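Local coordinates for protein glucoamylase (Thermoanaerobacterium thermosaccharolyticum, PDB 1LF6) that hydrolyses alpha-1,4-linked glucans, probably releasing beta-D-glucose from their non-reducing ends, and probably also cleaves isomaltose, at residues Y299-I304 and E658-F663; T489-G494 and D527-V532. All blocks are in the same frame, centred on the assembly; numbering follows the deposited sequence.

In the fold
Both contacts lie in the family 15 glycoside hydrolase region, whose core is the toroidal (alpha/alpha) barrel. Interaction 1 joins segments 299-304 and 658-663, whose nearest ends are 354 residues apart, on helices near the start and the end of that region; its centre is about 13 Å from the centre of the chain. Interaction 2 falls between these two helices in sequence and ties peripheral segments together, about 33 Å from the chain centre. The two centres are about 35 Å apart, and their nearest atoms about 17 Å, so they do not touch. Neither borders the presumed active site, with its likely proton acceptor E435, proton donor E438 and substrate-binding W325.

Interaction 1: residues Y299-I304 and E658-F663; sequences YNSMMI and EYVILF
The ring of Y659 meets S301 obliquely, its CD1 lying 3.9 Å from the hydroxyl OG of S301. One face of the ring is covered from within its own helix by F663 CB, one turn further on and displaced toward the rim. With CG anti to the backbone N (chi1 171°), Y659 carries its ring past S301; tyrosine suits the place because the ring packs while its OH is hydrogen-bonded to E625.

Beside the ring, V660 forms the apolar half of the contact, its two methyls meeting S301 and M302 together. Its CG2 rests 3.6 Å from both S301 CB and M302 SD, and CG1 also approaches the sulfur. Flexible methionine bends at chi2 and chi3, crossing the valine at about a right angle and meeting both methyls with SD. Small serine suits the position opposite V660, letting S301 CA and V660 CA come within 6.9 Å. Its buried OG is satisfied by hydrogen bonds to L297 O, one turn back, and to H656 ND1, which adds a polar link between the helices.

This is buried helix-to-helix packing in the (alpha/alpha)-barrel region, away from the presumed active site. Helices 296-306 and 653-668 have local axes 9.5 Å apart and N-to-C directions 138° apart, roughly opposite but markedly slanted. Helix 269-284 touches the former through Y299, M302 and M303, while helices 600-612 and 618-627 pack against the latter.

Interaction 2: residues T489-G494 and D527-V532; sequences TYTENG and DQKEIV
K529 stretches across the turn 491-494, and T491 meets it at about a right angle: the hydroxyl OG1 of T491 lies 3.6 Å from K529 CD. Having OG1 anti to the backbone N (chi1 -170°) turns the threonine hydroxyl toward the lysine chain, where OG1 also accepts a hydrogen bond from N493 N (3.1 Å). P511 O and D512 OD1 also lie within hydrogen-bonding distance of OG1, whose one proton is probably shared between them, so a hydroxyl suits this buried, polar spot.

N493 runs obliquely to K529. Its carbonyl O sits 3.6 Å from K529 CD, while the side-chain OD1 of N493 is 3.8 Å from K529 NZ, too far for a hydrogen bond. NZ is instead held by a salt bridge to D514 and a hydrogen bond to D512 O. Nearer the backbone, K529 CB approaches G494 CA at 4.1 Å; a side chain at the glycine would be crowded by T491 CG2. Lysine therefore serves twice, with apolar methylenes against the turn and a charge beyond it. A leucine in its place would probably leave D514 without its charged mate and D512 O without this donor.

K529 N bonds to D527 OD1 (2.9 Å), forming an Asx turn at the short 3-10 segment 528-530. Across from it, T491 and N493 make an ST turn leading away from strand 490-491, which follows helix 468-489 directly and pairs antiparallel with strand 501-502.

Interaction 1: residues Y299-I304 and E658-F663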
loop_
_atom_site.group_PDB
_atom_site.type_symbol
_atom_site.label_atom_id
_atom_site.label_comp_id
_atom_site.label_asym_id
_atom_site.label_seq_id
_atom_site.Cartn_x
_atom_site.Cartn_y
_atom_site.Cartn_z
ATOM N N TYR A 299 3.463 6.338 -14.844
ATOM C CA TYR A 299 4.590 5.434 -14.672
ATOM C C TYR A 299 4.850 5.171 -13.186
ATOM O O TYR A 299 5.104 4.032 -12.781
ATOM C CB TYR A 299 5.834 6.018 -15.355
ATOM C CG TYR A 299 5.789 5.920 -16.867
ATOM C CD1 TYR A 299 5.833 4.681 -17.503
ATOM C CD2 TYR A 299 5.687 7.063 -17.660
ATOM C CE1 TYR A 299 5.776 4.578 -18.904
ATOM C CE2 TYR A 299 5.626 6.973 -19.062
ATOM C CZ TYR A 299 5.672 5.726 -19.673
ATOM O OH TYR A 299 5.609 5.638 -21.049
ATOM N N ASN A 300 4.775 6.216 -12.369
ATOM C CA ASN A 300 5.001 6.051 -10.935
ATOM C C ASN A 300 4.009 5.030 -10.386
ATOM O O ASN A 300 4.393 4.100 -9.672
ATOM C CB ASN A 300 4.836 7.390 -10.195
ATOM C CG ASN A 300 5.306 7.323 -8.743
ATOM O OD1 ASN A 300 4.564 7.662 -7.821
ATOM N ND2 ASN A 300 6.542 6.889 -8.540
ATOM N N SER A 301 2.733 5.198 -10.731
ATOM C CA SER A 301 1.694 4.285 -10.261
ATOM C C SER A 301 1.963 2.846 -10.701
ATOM O O SER A 301 1.856 1.922 -9.900
ATOM C CB SER A 301 0.318 4.724 -10.782
ATOM O OG SER A 301 -0.011 6.023 -10.312
ATOM N N MET A 302 2.320 2.659 -11.971
ATOM C CA MET A 302 2.570 1.315 -12.472
ATOM C C MET A 302 3.765 0.618 -11.819
ATOM O O MET A 302 3.745 -0.598 -11.629
ATOM C CB MET A 302 2.728 1.331 -13.997
ATOM C CG MET A 302 1.436 1.657 -14.754
ATOM S SD MET A 302 0.012 0.699 -14.191
ATOM C CE MET A 302 0.600 -0.990 -14.417
ATOM N N MET A 303 4.801 1.374 -11.470
ATOM C CA MET A 303 5.969 0.779 -10.826
ATOM C C MET A 303 5.595 0.378 -9.402
ATOM O O MET A 303 5.964 -0.704 -8.926
ATOM C CB MET A 303 7.134 1.771 -10.793
ATOM C CG MET A 303 7.585 2.227 -12.174
ATOM S SD MET A 303 9.105 3.201 -12.172
ATOM C CE MET A 303 10.178 2.071 -12.851
ATOM N N ILE A 304 4.862 1.257 -8.726
ATOM C CA ILE A 304 4.428 0.986 -7.364
ATOM C C ILE A 304 3.623 -0.310 -7.340
ATOM O O ILE A 304 3.833 -1.158 -6.473
ATOM C CB ILE A 304 3.570 2.149 -6.798
ATOM C CG1 ILE A 304 4.458 3.363 -6.535
ATOM C CG2 ILE A 304 2.858 1.712 -5.514
ATOM C CD1 ILE A 304 3.701 4.575 -6.038
ATOM N N GLU A 658 -6.705 2.878 -9.834
ATOM C CA GLU A 658 -7.837 3.670 -10.291
ATOM C C GLU A 658 -7.327 4.864 -11.096
ATOM O O GLU A 658 -7.907 5.206 -12.120
ATOM C CB GLU A 658 -8.667 4.162 -9.103
ATOM C CG GLU A 658 -9.976 4.853 -9.491
ATOM C CD GLU A 658 -11.001 3.899 -10.092
ATOM O OE1 GLU A 658 -10.755 2.675 -10.094
ATOM O OE2 GLU A 658 -12.056 4.379 -10.558
ATOM N N TYR A 659 -6.248 5.502 -10.637
ATOM C CA TYR A 659 -5.706 6.645 -11.371
ATOM C C TYR A 659 -5.253 6.225 -12.765
ATOM O O TYR A 659 -5.535 6.907 -13.749
ATOM C CB TYR A 659 -4.522 7.299 -10.640
ATOM C CG TYR A 659 -3.837 8.340 -11.506
ATOM C CD1 TYR A 659 -2.753 7.997 -12.318
ATOM C CD2 TYR A 659 -4.342 9.636 -11.602
ATOM C CE1 TYR A 659 -2.198 8.914 -13.210
ATOM C CE2 TYR A 659 -3.794 10.561 -12.494
ATOM C CZ TYR A 659 -2.725 10.190 -13.295
ATOM O OH TYR A 659 -2.195 11.086 -14.192
ATOM N N VAL A 660 -4.542 5.108 -12.844
ATOM C CA VAL A 660 -4.065 4.602 -14.129
ATOM C C VAL A 660 -5.234 4.372 -15.085
ATOM O O VAL A 660 -5.216 4.840 -16.223
ATOM C CB VAL A 660 -3.287 3.279 -13.942
ATOM C CG1 VAL A 660 -2.987 2.635 -15.293
ATOM C CG2 VAL A 660 -1.998 3.555 -13.208
ATOM N N ILE A 661 -6.254 3.661 -14.614
ATOM C CA ILE A 661 -7.421 3.365 -15.439
ATOM C C ILE A 661 -8.182 4.627 -15.847
ATOM O O ILE A 661 -8.672 4.725 -16.975
ATOM C CB ILE A 661 -8.364 2.377 -14.701
ATOM C CG1 ILE A 661 -7.674 1.013 -14.589
ATOM C CG2 ILE A 661 -9.684 2.237 -15.443
ATOM C CD1 ILE A 661 -8.322 0.059 -13.605
ATOM N N LEU A 662 -8.270 5.597 -14.939
ATOM C CA LEU A 662 -8.969 6.854 -15.225
ATOM C C LEU A 662 -8.188 7.672 -16.247
ATOM O O LEU A 662 -8.747 8.185 -17.215
ATOM C CB LEU A 662 -9.129 7.673 -13.942
ATOM C CG LEU A 662 -9.669 9.091 -14.130
ATOM C CD1 LEU A 662 -11.044 9.017 -14.776
ATOM C CD2 LEU A 662 -9.727 9.811 -12.789
ATOM N N PHE A 663 -6.889 7.797 -16.002
ATOM C CA PHE A 663 -5.985 8.526 -16.878
ATOM C C PHE A 663 -6.119 8.008 -18.312
ATOM O O PHE A 663 -6.301 8.785 -19.249
ATOM C CB PHE A 663 -4.544 8.339 -16.383
ATOM C CG PHE A 663 -3.502 8.920 -17.296
ATOM C CD1 PHE A 663 -3.342 10.293 -17.404
ATOM C CD2 PHE A 663 -2.691 8.088 -18.064
ATOM C CE1 PHE A 663 -2.387 10.838 -18.267
ATOM C CE2 PHE A 663 -1.736 8.614 -18.928
ATOM C CZ PHE A 663 -1.582 9.992 -19.031
#

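Interaction 2: residues T489-G494 and D527-V532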
loop_
_atom_site.group_PDB
_atom_site.type_symbol
_atom_site.label_atom_id
_atom_site.label_comp_id
_atom_site.label_asym_id
_atom_site.label_seq_id
_atom_site.Cartn_x
_atom_site.Cartn_y
_atom_site.Cartn_z
ATOM N N THR A 489 -32.700 -2.327 -3.344
ATOM C CA THR A 489 -31.817 -1.279 -2.834
ATOM C C THR A 489 -32.200 0.170 -3.109
ATOM O O THR A 489 -31.607 1.087 -2.542
ATOM C CB THR A 489 -30.382 -1.496 -3.367
ATOM O OG1 THR A 489 -30.357 -1.258 -4.779
ATOM C CG2 THR A 489 -29.925 -2.926 -3.113
ATOM N N TYR A 490 -33.183 0.381 -3.976
ATOM C CA TYR A 490 -33.610 1.733 -4.315
ATOM C C TYR A 490 -34.800 2.198 -3.463
ATOM O O TYR A 490 -35.921 1.719 -3.628
ATOM C CB TYR A 490 -33.966 1.792 -5.806
ATOM C CG TYR A 490 -34.273 3.176 -6.329
ATOM C CD1 TYR A 490 -35.576 3.544 -6.667
ATOM C CD2 TYR A 490 -33.254 4.112 -6.515
ATOM C CE1 TYR A 490 -35.857 4.808 -7.183
ATOM C CE2 TYR A 490 -33.521 5.377 -7.029
ATOM C CZ TYR A 490 -34.824 5.718 -7.363
ATOM O OH TYR A 490 -35.088 6.959 -7.890
ATOM N N THR A 491 -34.557 3.131 -2.548
ATOM C CA THR A 491 -35.641 3.627 -1.712
ATOM C C THR A 491 -36.363 4.782 -2.401
ATOM O O THR A 491 -35.787 5.498 -3.218
ATOM C CB THR A 491 -35.139 4.115 -0.331
ATOM O OG1 THR A 491 -36.264 4.375 0.524
ATOM C CG2 THR A 491 -34.304 5.392 -0.479
ATOM N N GLU A 492 -37.638 4.936 -2.073
ATOM C CA GLU A 492 -38.460 6.000 -2.614
ATOM C C GLU A 492 -39.099 6.672 -1.406
ATOM O O GLU A 492 -39.943 7.558 -1.534
ATOM C CB GLU A 492 -39.522 5.405 -3.537
ATOM C CG GLU A 492 -38.915 4.632 -4.697
ATOM C CD GLU A 492 -39.884 3.680 -5.349
ATOM O OE1 GLU A 492 -40.738 4.144 -6.134
ATOM O OE2 GLU A 492 -39.801 2.462 -5.063
ATOM N N ASN A 493 -38.654 6.254 -0.226
ATOM C CA ASN A 493 -39.173 6.776 1.031
ATOM C C ASN A 493 -38.034 7.220 1.950
ATOM O O ASN A 493 -38.145 7.121 3.171
ATOM C CB ASN A 493 -39.989 5.681 1.721
ATOM C CG ASN A 493 -40.832 6.207 2.857
ATOM O OD1 ASN A 493 -41.194 5.461 3.761
ATOM N ND2 ASN A 493 -41.163 7.492 2.811
ATOM N N GLY A 494 -36.942 7.705 1.362
ATOM C CA GLY A 494 -35.801 8.141 2.151
ATOM C C GLY A 494 -35.904 9.567 2.672
ATOM O O GLY A 494 -36.557 10.400 2.055
ATOM N N ASP A 527 -31.042 4.580 10.495
ATOM C CA ASP A 527 -31.962 3.825 9.660
ATOM C C ASP A 527 -31.257 3.661 8.313
ATOM O O ASP A 527 -30.579 4.583 7.847
ATOM C CB ASP A 527 -33.280 4.583 9.492
ATOM C CG ASP A 527 -34.236 3.877 8.547
ATOM O OD1 ASP A 527 -34.236 4.195 7.331
ATOM O OD2 ASP A 527 -34.981 2.984 9.013
ATOM N N GLN A 528 -31.407 2.488 7.700
ATOM C CA GLN A 528 -30.759 2.193 6.427
ATOM C C GLN A 528 -30.962 3.268 5.362
ATOM O O GLN A 528 -30.072 3.520 4.552
ATOM C CB GLN A 528 -31.233 0.826 5.888
ATOM C CG GLN A 528 -32.733 0.694 5.715
ATOM C CD GLN A 528 -33.134 -0.636 5.094
ATOM O OE1 GLN A 528 -32.410 -1.625 5.190
ATOM N NE2 GLN A 528 -34.303 -0.665 4.471
ATOM N N LYS A 529 -32.126 3.905 5.372
ATOM C CA LYS A 529 -32.446 4.944 4.394
ATOM C C LYS A 529 -31.699 6.266 4.587
ATOM O O LYS A 529 -31.730 7.127 3.708
ATOM C CB LYS A 529 -33.957 5.189 4.381
ATOM C CG LYS A 529 -34.759 3.983 3.901
ATOM C CD LYS A 529 -36.247 4.200 4.075
ATOM C CE LYS A 529 -36.628 4.201 5.553
ATOM N NZ LYS A 529 -38.070 4.451 5.719
ATOM N N GLU A 530 -31.023 6.424 5.722
ATOM C CA GLU A 530 -30.261 7.645 5.992
ATOM C C GLU A 530 -28.845 7.540 5.429
ATOM O O GLU A 530 -28.123 8.534 5.357
ATOM C CB GLU A 530 -30.112 7.887 7.500
ATOM C CG GLU A 530 -31.383 8.075 8.313
ATOM C CD GLU A 530 -31.069 8.301 9.785
ATOM O OE1 GLU A 530 -30.412 9.315 10.102
ATOM O OE2 GLU A 530 -31.465 7.466 10.630
ATOM N N ILE A 531 -28.448 6.335 5.039
ATOM C CA ILE A 531 -27.084 6.116 4.564
ATOM C C ILE A 531 -26.891 5.913 3.070
ATOM O O ILE A 531 -27.428 4.963 2.492
ATOM C CB ILE A 531 -26.470 4.890 5.277
ATOM C CG1 ILE A 531 -26.792 4.944 6.781
ATOM C CG2 ILE A 531 -24.979 4.836 5.038
ATOM C CD1 ILE A 531 -26.232 6.157 7.516
ATOM N N VAL A 532 -26.127 6.808 2.445
ATOM C CA VAL A 532 -25.825 6.690 1.020
ATOM C C VAL A 532 -24.328 6.425 0.873
ATOM O O VAL A 532 -23.540 6.755 1.761
ATOM C CB VAL A 532 -26.244 7.955 0.213
ATOM C CG1 VAL A 532 -27.758 8.076 0.223
ATOM C CG2 VAL A 532 -25.588 9.210 0.775
#